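Long-range contacts in alkaline phosphatase D (Bacillus subtilis, PDB 2YEQ), which hydrolyses phosphate esters, as a phosphodiesterase with alkaline phosphatase activity, at an active site that holds iron and calcium: residues Met117-Ala122 and Leu143-His148; Gln126-Tyr131 and Val168-Ser173; Val44-Glu49 and Phe92-Glu97. All coordinates share one frame; numbering follows the deposited sequence.

Contact 1 (Met117-Ala122 and Leu143-His148). With EDO (1,2-ethanediol), chain B.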
loop_
_atom_site.group_PDB
_atom_site.type_symbol
_atom_site.label_atom_id
_atom_site.label_comp_id
_atom_site.label_asym_id
_atom_site.label_seq_id
_atom_site.Cartn_x
_atom_site.Cartn_y
_atom_site.Cartn_z
ATOM N N MET A 117 -6.430 -4.099 18.510
ATOM C CA MET A 117 -6.657 -3.533 17.187
ATOM C C MET A 117 -6.357 -4.635 16.198
ATOM O O MET A 117 -5.380 -5.381 16.369
ATOM C CB MET A 117 -5.692 -2.363 16.949
ATOM C CG MET A 117 -5.801 -1.751 15.569
ATOM S SD MET A 117 -4.577 -0.482 15.294
ATOM C CE MET A 117 -5.266 0.283 13.799
ATOM N N THR A 118 -7.182 -4.753 15.163
ATOM C CA THR A 118 -6.909 -5.691 14.084
ATOM C C THR A 118 -7.003 -4.941 12.749
ATOM O O THR A 118 -7.951 -4.192 12.526
ATOM C CB THR A 118 -7.911 -6.878 14.080
ATOM O OG1 THR A 118 -7.914 -7.494 15.376
ATOM C CG2 THR A 118 -7.533 -7.920 13.037
ATOM N N PHE A 119 -6.024 -5.149 11.879
ATOM C CA PHE A 119 -6.020 -4.471 10.573
ATOM C C PHE A 119 -5.349 -5.391 9.588
ATOM O O PHE A 119 -4.783 -6.411 9.986
ATOM C CB PHE A 119 -5.388 -3.076 10.660
ATOM C CG PHE A 119 -3.901 -3.058 10.957
ATOM C CD1 PHE A 119 -2.984 -3.183 9.938
ATOM C CD2 PHE A 119 -3.430 -2.872 12.250
ATOM C CE1 PHE A 119 -1.600 -3.146 10.191
ATOM C CE2 PHE A 119 -2.054 -2.821 12.510
ATOM C CZ PHE A 119 -1.142 -2.960 11.456
ATOM N N ALA A 120 -5.480 -5.084 8.299
ATOM C CA ALA A 120 -4.795 -5.816 7.267
ATOM C C ALA A 120 -3.994 -4.787 6.465
ATOM O O ALA A 120 -4.347 -3.594 6.464
ATOM C CB ALA A 120 -5.770 -6.534 6.336
ATOM N N PHE A 121 -2.930 -5.248 5.819
ATOM C CA PHE A 121 -2.230 -4.396 4.840
ATOM C C PHE A 121 -1.942 -5.143 3.564
ATOM O O PHE A 121 -1.723 -6.364 3.543
ATOM C CB PHE A 121 -1.006 -3.669 5.438
ATOM C CG PHE A 121 0.144 -4.539 5.796
ATOM C CD1 PHE A 121 1.148 -4.788 4.882
ATOM C CD2 PHE A 121 0.279 -5.036 7.095
ATOM C CE1 PHE A 121 2.262 -5.528 5.218
ATOM C CE2 PHE A 121 1.405 -5.788 7.454
ATOM C CZ PHE A 121 2.385 -6.051 6.512
ATOM N N ALA A 122 -1.977 -4.381 2.471
ATOM C CA ALA A 122 -1.892 -4.942 1.150
ATOM C C ALA A 122 -1.038 -4.038 0.255
ATOM O O ALA A 122 -0.880 -2.854 0.534
ATOM C CB ALA A 122 -3.307 -5.030 0.574
ATOM N N LEU A 143 -11.956 -6.420 10.688
ATOM C CA LEU A 143 -10.845 -5.470 10.804
ATOM C C LEU A 143 -11.352 -4.128 11.232
ATOM O O LEU A 143 -12.482 -3.757 10.896
ATOM C CB LEU A 143 -10.143 -5.325 9.444
ATOM C CG LEU A 143 -9.761 -6.590 8.702
ATOM C CD1 LEU A 143 -9.270 -6.210 7.288
ATOM C CD2 LEU A 143 -8.710 -7.400 9.495
ATOM N N ASP A 144 -10.511 -3.391 11.946
ATOM C CA ASP A 144 -10.754 -1.999 12.266
ATOM C C ASP A 144 -10.366 -1.063 11.097
ATOM O O ASP A 144 -10.965 -0.011 10.929
ATOM C CB ASP A 144 -9.955 -1.596 13.496
ATOM C CG ASP A 144 -10.366 -2.386 14.761
ATOM O OD1 ASP A 144 -11.540 -2.253 15.166
ATOM O OD2 ASP A 144 -9.511 -3.106 15.334
ATOM N N LEU A 145 -9.349 -1.443 10.336
ATOM C CA LEU A 145 -8.958 -0.674 9.146
ATOM C C LEU A 145 -8.051 -1.474 8.240
ATOM O O LEU A 145 -7.624 -2.591 8.573
ATOM C CB LEU A 145 -8.372 0.700 9.511
ATOM C CG LEU A 145 -7.160 0.840 10.431
ATOM C CD1 LEU A 145 -5.911 0.634 9.652
ATOM C CD2 LEU A 145 -7.130 2.224 11.042
ATOM N N VAL A 146 -7.830 -0.939 7.041
ATOM C CA VAL A 146 -6.955 -1.518 6.053
ATOM C C VAL A 146 -5.933 -0.443 5.637
ATOM O O VAL A 146 -6.293 0.741 5.509
ATOM C CB VAL A 146 -7.744 -1.984 4.812
ATOM C CG1 VAL A 146 -6.819 -2.386 3.676
ATOM C CG2 VAL A 146 -8.651 -3.155 5.187
ATOM N N PHE A 147 -4.683 -0.875 5.449
ATOM C CA PHE A 147 -3.622 -0.055 4.837
ATOM C C PHE A 147 -3.286 -0.559 3.453
ATOM O O PHE A 147 -3.154 -1.754 3.223
ATOM C CB PHE A 147 -2.308 -0.142 5.646
ATOM C CG PHE A 147 -2.356 0.557 6.960
ATOM C CD1 PHE A 147 -2.090 1.901 7.051
ATOM C CD2 PHE A 147 -2.634 -0.147 8.132
ATOM C CE1 PHE A 147 -2.121 2.553 8.260
ATOM C CE2 PHE A 147 -2.659 0.509 9.367
ATOM C CZ PHE A 147 -2.405 1.855 9.422
ATOM N N HIS A 148 -3.148 0.353 2.500
ATOM C CA HIS A 148 -2.570 -0.006 1.230
ATOM C C HIS A 148 -1.222 0.711 1.120
ATOM O O HIS A 148 -1.120 1.902 1.390
ATOM C CB HIS A 148 -3.502 0.319 0.064
ATOM C CG HIS A 148 -3.179 -0.460 -1.164
ATOM N ND1 HIS A 148 -2.119 -0.142 -1.981
ATOM C CD2 HIS A 148 -3.743 -1.563 -1.693
ATOM C CE1 HIS A 148 -2.045 -1.023 -2.960
ATOM N NE2 HIS A 148 -3.022 -1.899 -2.810
HETATM C C1 EDO B . -15.846 -1.781 9.612
HETATM O O1 EDO B . -15.966 -0.773 8.618
HETATM C C2 EDO B . -14.588 -1.554 10.426
HETATM O O2 EDO B . -14.702 -2.367 11.599
#
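Phe121 and Phe147 pair in parallel register, their CA atoms 4.6 Å apart, where strand 117-122 runs beside strand 145-148 at 22°. Phe147 N donates to Ala120 O (2.9 Å) and Phe147 O receives Ala122 N, while the bond from Ala120 N to Leu145 O is longer, 3.3 Å. Ahead of this ladder the carboxylate of Asp144 continues the pairing: OD2 offers its anti lone pair to Thr118 N at 2.9 Å in a nearly straight bond, and Asp144 N returns a bond to Thr118 O. The other oxygen, OD1, forms a salt bridge with Lys105. The strands belong to a beta-alpha-beta unit of the calcineurin-like phosphatase core, with helix 133-138 as the crossover. On the face away from that helix, the edge of Phe147 points into the face of Phe119 in a T-shaped stack, centroids 5.2 Å apart and planes at 78°. A chi1 of 67° places CG of Phe119 between its backbone N and carbonyl carbon, and the ring's CD1 lies 3.5 Å from Phe147 CD2. The helix-side face carries Ala120, whose CB meets Leu143 CD1 at 3.6 Å, and His148, with Ala122 O over its ring centre and NE2 bonded to Gln125.

Contact 2 (Gln126-Tyr131 and Val168-Ser173). With EDO (1,2-ethanediol), chain F.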
loop_
_atom_site.group_PDB
_atom_site.type_symbol
_atom_site.label_atom_id
_atom_site.label_comp_id
_atom_site.label_asym_id
_atom_site.label_seq_id
_atom_site.Cartn_x
_atom_site.Cartn_y
_atom_site.Cartn_z
ATOM N N GLN A 126 -1.188 -5.924 -9.602
ATOM C CA GLN A 126 -1.114 -5.880 -11.064
ATOM C C GLN A 126 -2.366 -6.605 -11.608
ATOM O O GLN A 126 -2.527 -7.800 -11.437
ATOM C CB GLN A 126 0.164 -6.544 -11.583
ATOM C CG GLN A 126 0.894 -5.812 -12.716
ATOM C CD GLN A 126 0.182 -5.897 -14.082
ATOM O OE1 GLN A 126 -1.022 -5.888 -14.136
ATOM N NE2 GLN A 126 0.953 -5.976 -15.186
ATOM N N TYR A 127 -3.245 -5.852 -12.252
ATOM C CA TYR A 127 -4.542 -6.357 -12.725
ATOM C C TYR A 127 -4.400 -7.511 -13.676
ATOM O O TYR A 127 -5.216 -8.466 -13.671
ATOM C CB TYR A 127 -5.305 -5.201 -13.376
ATOM C CG TYR A 127 -6.700 -5.470 -13.911
ATOM C CD1 TYR A 127 -7.826 -5.338 -13.080
ATOM C CD2 TYR A 127 -6.903 -5.791 -15.242
ATOM C CE1 TYR A 127 -9.099 -5.540 -13.579
ATOM C CE2 TYR A 127 -8.179 -6.005 -15.738
ATOM C CZ TYR A 127 -9.264 -5.882 -14.912
ATOM O OH TYR A 127 -10.533 -6.106 -15.410
ATOM N N GLU A 128 -3.343 -7.464 -14.474
ATOM C CA GLU A 128 -3.150 -8.470 -15.506
ATOM C C GLU A 128 -2.643 -9.803 -14.953
ATOM O O GLU A 128 -2.785 -10.845 -15.617
ATOM C CB GLU A 128 -2.121 -7.982 -16.529
ATOM C CG GLU A 128 -2.448 -6.635 -17.179
ATOM C CD GLU A 128 -1.394 -6.269 -18.232
ATOM O OE1 GLU A 128 -0.151 -6.291 -17.911
ATOM O OE2 GLU A 128 -1.808 -6.028 -19.388
ATOM N N HIS A 129 -2.024 -9.774 -13.773
ATOM C CA HIS A 129 -1.331 -10.957 -13.252
ATOM C C HIS A 129 -2.236 -11.967 -12.538
ATOM O O HIS A 129 -1.846 -13.122 -12.360
ATOM C CB HIS A 129 -0.178 -10.541 -12.339
ATOM C CG HIS A 129 0.954 -9.911 -13.093
ATOM N ND1 HIS A 129 2.197 -9.689 -12.541
ATOM C CD2 HIS A 129 1.033 -9.492 -14.381
ATOM C CE1 HIS A 129 2.982 -9.134 -13.449
ATOM N NE2 HIS A 129 2.300 -9.006 -14.573
ATOM N N GLY A 130 -3.426 -11.539 -12.155
ATOM C CA GLY A 130 -4.367 -12.462 -11.548
ATOM C C GLY A 130 -5.639 -11.790 -11.120
ATOM O O GLY A 130 -5.796 -10.578 -11.272
ATOM N N TYR A 131 -6.540 -12.623 -10.605
ATOM C CA TYR A 131 -7.810 -12.208 -10.032
ATOM C C TYR A 131 -7.597 -11.751 -8.604
ATOM O O TYR A 131 -6.642 -12.170 -7.930
ATOM C CB TYR A 131 -8.860 -13.365 -10.199
ATOM C CG TYR A 131 -9.126 -13.558 -11.674
ATOM C CD1 TYR A 131 -9.989 -12.699 -12.368
ATOM C CD2 TYR A 131 -8.401 -14.487 -12.412
ATOM C CE1 TYR A 131 -10.179 -12.821 -13.744
ATOM C CE2 TYR A 131 -8.566 -14.604 -13.773
ATOM C CZ TYR A 131 -9.455 -13.762 -14.438
ATOM O OH TYR A 131 -9.576 -13.878 -15.790
ATOM N N VAL A 168 -3.392 -13.002 -17.309
ATOM C CA VAL A 168 -4.732 -13.560 -17.482
ATOM C C VAL A 168 -5.779 -12.498 -17.789
ATOM O O VAL A 168 -6.832 -12.822 -18.330
ATOM C CB VAL A 168 -5.142 -14.427 -16.250
ATOM C CG1 VAL A 168 -4.207 -15.635 -16.155
ATOM C CG2 VAL A 168 -5.140 -13.608 -14.953
ATOM N N ARG A 169 -5.512 -11.251 -17.387
ATOM C CA ARG A 169 -6.317 -10.106 -17.794
ATOM C C ARG A 169 -5.397 -9.117 -18.515
ATOM O O ARG A 169 -4.179 -9.328 -18.570
ATOM C CB ARG A 169 -6.994 -9.448 -16.598
ATOM C CG ARG A 169 -7.855 -10.389 -15.727
ATOM C CD ARG A 169 -8.751 -9.624 -14.770
ATOM N NE ARG A 169 -8.036 -9.266 -13.530
ATOM C CZ ARG A 169 -8.608 -8.795 -12.435
ATOM N NH1 ARG A 169 -9.906 -8.569 -12.415
ATOM N NH2 ARG A 169 -7.886 -8.535 -11.346
ATOM N N THR A 170 -5.970 -8.049 -19.047
ATOM C CA THR A 170 -5.247 -7.154 -19.970
ATOM C C THR A 170 -5.520 -5.710 -19.632
ATOM O O THR A 170 -6.682 -5.313 -19.475
ATOM C CB THR A 170 -5.703 -7.412 -21.425
ATOM O OG1 THR A 170 -5.500 -8.794 -21.726
ATOM C CG2 THR A 170 -4.886 -6.543 -22.429
ATOM N N HIS A 171 -4.465 -4.897 -19.553
ATOM C CA HIS A 171 -4.649 -3.487 -19.340
ATOM C C HIS A 171 -5.497 -2.871 -20.444
ATOM O O HIS A 171 -5.505 -3.360 -21.566
ATOM C CB HIS A 171 -3.295 -2.780 -19.206
ATOM C CG HIS A 171 -2.713 -2.874 -17.836
ATOM N ND1 HIS A 171 -1.374 -3.125 -17.609
ATOM C CD2 HIS A 171 -3.291 -2.770 -16.614
ATOM C CE1 HIS A 171 -1.158 -3.161 -16.302
ATOM N NE2 HIS A 171 -2.298 -2.926 -15.677
ATOM N N ASN A 172 -6.221 -1.817 -20.080
ATOM C CA ASN A 172 -7.245 -1.183 -20.912
ATOM C C ASN A 172 -6.687 -0.279 -21.996
ATOM O O ASN A 172 -7.409 0.069 -22.928
ATOM C CB ASN A 172 -8.171 -0.331 -20.032
ATOM C CG ASN A 172 -7.460 0.930 -19.433
ATOM O OD1 ASN A 172 -6.438 0.829 -18.741
ATOM N ND2 ASN A 172 -8.013 2.101 -19.701
ATOM N N SER A 173 -5.409 0.094 -21.874
ATOM C CA SER A 173 -4.803 1.073 -22.758
ATOM C C SER A 173 -3.303 0.859 -22.883
ATOM O O SER A 173 -2.708 0.068 -22.149
ATOM C CB SER A 173 -5.065 2.476 -22.217
ATOM O OG SER A 173 -4.278 2.772 -21.052
HETATM C C1 EDO F . -5.880 -2.028 -25.395
HETATM O O1 EDO F . -6.053 -3.233 -24.640
HETATM C C2 EDO F . -4.430 -1.855 -25.805
HETATM O O2 EDO F . -4.314 -0.719 -26.661
#
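Arg169 reaches across from loop 168-173 and slots its guanidinium between two tyrosines of loop 126-131. On one face it stacks nearly flat on Tyr127, planes 14° apart, with CZ 3.8 Å from the ring centroid in a cation-pi contact; Tyr131 borders the opposite face with its ring inclined at 39°. A bend at chi3 (-84°) turns the group back over the loop, where NE donates to Tyr127 O at 2.9 Å and NH2 makes a weak bond to Gly130 O. The second tight site is Glu128. Its OE2 accepts His171 N at 2.9 Å on the anti side, and CG sits over the centre of the imidazole face, 3.7 Å from the ring centroid. The Gln126 amide grips Glu128 twice, NE2 donating to OE1 of the carboxylate and OE1 accepting the backbone N. The packing is slighter at Thr170, which is exposed and whose CB points away, and an ethanediol, probably from the crystallisation liquor, bonds to His171 O beyond it. Helix 179-190 backs His171 through Tyr189. NH1 of Arg169 also forms a salt bridge with Asp192, so the guanidinium's charge is probably offset there while its flat faces pack between the tyrosines, tying both loops to the chain after that helix.

Contact 3 (Val44-Glu49 and Phe92-Glu97)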
loop_
_atom_site.group_PDB
_atom_site.type_symbol
_atom_site.label_atom_id
_atom_site.label_comp_id
_atom_site.label_asym_id
_atom_site.label_seq_id
_atom_site.Cartn_x
_atom_site.Cartn_y
_atom_site.Cartn_z
ATOM N N VAL A 44 -22.908 17.908 -10.587
ATOM C CA VAL A 44 -24.045 17.030 -10.289
ATOM C C VAL A 44 -24.150 16.885 -8.765
ATOM O O VAL A 44 -23.164 16.577 -8.104
ATOM C CB VAL A 44 -23.878 15.649 -10.965
ATOM C CG1 VAL A 44 -25.068 14.716 -10.645
ATOM C CG2 VAL A 44 -23.724 15.829 -12.478
ATOM N N PRO A 45 -25.324 17.154 -8.199
ATOM C CA PRO A 45 -25.478 17.025 -6.758
ATOM C C PRO A 45 -25.464 15.555 -6.302
ATOM O O PRO A 45 -26.088 14.685 -6.921
ATOM C CB PRO A 45 -26.837 17.676 -6.483
ATOM C CG PRO A 45 -27.565 17.554 -7.746
ATOM C CD PRO A 45 -26.541 17.714 -8.823
ATOM N N VAL A 46 -24.738 15.283 -5.223
ATOM C CA VAL A 46 -24.709 13.933 -4.649
ATOM C C VAL A 46 -25.012 14.043 -3.168
ATOM O O VAL A 46 -24.280 14.715 -2.412
ATOM C CB VAL A 46 -23.357 13.218 -4.891
ATOM C CG1 VAL A 46 -23.391 11.774 -4.299
ATOM C CG2 VAL A 46 -23.039 13.145 -6.391
ATOM N N LYS A 47 -26.117 13.423 -2.751
ATOM C CA LYS A 47 -26.496 13.433 -1.340
ATOM C C LYS A 47 -25.782 12.297 -0.637
ATOM O O LYS A 47 -25.447 11.274 -1.256
ATOM C CB LYS A 47 -28.015 13.284 -1.181
ATOM C CG LYS A 47 -28.800 14.502 -1.719
ATOM C CD LYS A 47 -30.272 14.463 -1.319
ATOM C CE LYS A 47 -31.022 15.737 -1.726
ATOM N NZ LYS A 47 -30.215 16.993 -1.522
ATOM N N TRP A 48 -25.527 12.478 0.652
ATOM C CA TRP A 48 -24.894 11.440 1.442
ATOM C C TRP A 48 -25.495 11.375 2.836
ATOM O O TRP A 48 -25.936 12.391 3.394
ATOM C CB TRP A 48 -23.377 11.661 1.548
ATOM C CG TRP A 48 -23.002 13.007 2.096
ATOM C CD1 TRP A 48 -22.834 14.166 1.391
ATOM C CD2 TRP A 48 -22.767 13.333 3.464
ATOM N NE1 TRP A 48 -22.479 15.185 2.243
ATOM C CE2 TRP A 48 -22.429 14.698 3.520
ATOM C CE3 TRP A 48 -22.774 12.596 4.648
ATOM C CZ2 TRP A 48 -22.124 15.341 4.721
ATOM C CZ3 TRP A 48 -22.470 13.235 5.831
ATOM C CH2 TRP A 48 -22.158 14.589 5.861
ATOM N N GLU A 49 -25.460 10.176 3.402
ATOM C CA GLU A 49 -25.992 9.915 4.735
ATOM C C GLU A 49 -25.077 8.948 5.491
ATOM O O GLU A 49 -24.542 7.987 4.914
ATOM C CB GLU A 49 -27.382 9.272 4.647
ATOM C CG GLU A 49 -28.474 10.166 4.101
ATOM C CD GLU A 49 -29.802 9.428 3.923
ATOM O OE1 GLU A 49 -29.811 8.177 3.740
ATOM O OE2 GLU A 49 -30.839 10.119 3.972
ATOM N N PHE A 92 -24.653 6.984 -0.681
ATOM C CA PHE A 92 -24.840 8.169 -1.491
ATOM C C PHE A 92 -26.092 8.006 -2.334
ATOM O O PHE A 92 -26.483 6.890 -2.668
ATOM C CB PHE A 92 -23.653 8.363 -2.444
ATOM C CG PHE A 92 -22.330 8.543 -1.758
ATOM C CD1 PHE A 92 -21.887 9.808 -1.397
ATOM C CD2 PHE A 92 -21.523 7.456 -1.489
ATOM C CE1 PHE A 92 -20.656 9.981 -0.794
ATOM C CE2 PHE A 92 -20.274 7.620 -0.862
ATOM C CZ PHE A 92 -19.852 8.886 -0.523
ATOM N N LYS A 93 -26.659 9.134 -2.742
ATOM C CA LYS A 93 -27.803 9.163 -3.649
ATOM C C LYS A 93 -27.591 10.311 -4.623
ATOM O O LYS A 93 -27.243 11.410 -4.206
ATOM C CB LYS A 93 -29.079 9.387 -2.849
ATOM C CG LYS A 93 -30.363 9.279 -3.616
ATOM C CD LYS A 93 -31.510 9.909 -2.796
ATOM C CE LYS A 93 -32.890 9.400 -3.206
ATOM N NZ LYS A 93 -33.907 9.634 -2.133
ATOM N N THR A 94 -27.780 10.041 -5.908
ATOM C CA THR A 94 -27.734 11.082 -6.922
ATOM C C THR A 94 -28.956 10.901 -7.809
ATOM O O THR A 94 -29.155 9.846 -8.396
ATOM C CB THR A 94 -26.378 11.099 -7.688
ATOM O OG1 THR A 94 -26.309 12.269 -8.507
ATOM C CG2 THR A 94 -26.144 9.827 -8.512
ATOM N N GLY A 95 -29.779 11.942 -7.866
ATOM C CA GLY A 95 -31.112 11.847 -8.433
ATOM C C GLY A 95 -31.840 10.789 -7.635
ATOM O O GLY A 95 -31.950 10.870 -6.404
ATOM N N HIS A 96 -32.266 9.752 -8.326
ATOM C CA HIS A 96 -32.935 8.626 -7.704
ATOM C C HIS A 96 -31.986 7.434 -7.506
ATOM O O HIS A 96 -32.392 6.414 -6.950
ATOM C CB HIS A 96 -34.145 8.218 -8.558
ATOM C CG HIS A 96 -35.070 9.357 -8.861
ATOM N ND1 HIS A 96 -36.141 9.680 -8.055
ATOM C CD2 HIS A 96 -35.051 10.276 -9.857
ATOM C CE1 HIS A 96 -36.759 10.738 -8.559
ATOM N NE2 HIS A 96 -36.110 11.125 -9.643
ATOM N N GLU A 97 -30.744 7.551 -7.977
ATOM C CA GLU A 97 -29.800 6.422 -7.951
ATOM C C GLU A 97 -29.161 6.283 -6.566
ATOM O O GLU A 97 -28.762 7.281 -5.971
ATOM C CB GLU A 97 -28.702 6.583 -9.012
ATOM C CG GLU A 97 -29.199 6.746 -10.451
ATOM C CD GLU A 97 -29.726 5.463 -11.064
ATOM O OE1 GLU A 97 -29.363 4.354 -10.579
ATOM O OE2 GLU A 97 -30.506 5.578 -12.047
HETATM O O HOH W 1 -29.021 14.369 -6.171
#
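Phe92 and Lys93 bury the most surface here, with Thr94 and Lys47 close behind, and each residue of 92-94 meets strand 44-49 in its own way. Lys93 pairs with Lys47 as an antiparallel hydrogen-bonded pair: Lys47 N donates to Lys93 O at 2.7 Å, and Lys93 N returns a bond to Lys47 O at 2.9 Å. Past CB, where the two come within 4.4 Å, the lysine chains lead away from the partner strands, and Lys47 NZ finds Thr64. Phe92 opposes Trp48 as a non-hydrogen-bonded pair, on the other face of the sheet. Its CD1 corner is touched by Trp48 CB and Val46 CG1, each at 3.8 Å, and its CA lies 3.2 Å from Lys47 O. At Thr94 a side chain takes up the bonding: OG1, anti to the backbone N (chi1 -170°), donates to Pro45 O at 2.9 Å. A water bridges that same carbonyl to Gly95 N, in the type II' turn 94-97 that reverses the chain into strand 97-105. This is the centre of the four-stranded antiparallel sheet of the N-terminal domain, with strands 59-67 and 97-105 outermost. Strands 23-28 and 74-79 pack against the face bearing Val46, Trp48 and Phe92.

Contact 3 closes first along the chain, within the N-terminal domain; contacts 1 and 2 follow in the phosphatase domain, their segments alternating. Strand 117-122 leads into loop 126-131, so contacts 1 and 2 adjoin in sequence, although their centres lie 25 Å apart. In the sequence between their segments lie the iron ligands Cys124, Asp151 and Tyr154, joined at the metal by His382, and Asp151 is also a calcium ligand: contact 1 pairs the strands leading into these ligands, and contact 2 joins loops that follow them along the chain. Contact 3 lies about 17 Å from contact 1 and 21 Å from contact 2 between nearest atoms. Strands 23-28 and 74-79, which pack against its sheet, also belong to the ten-stranded sheet containing contact 1, linking the two domains.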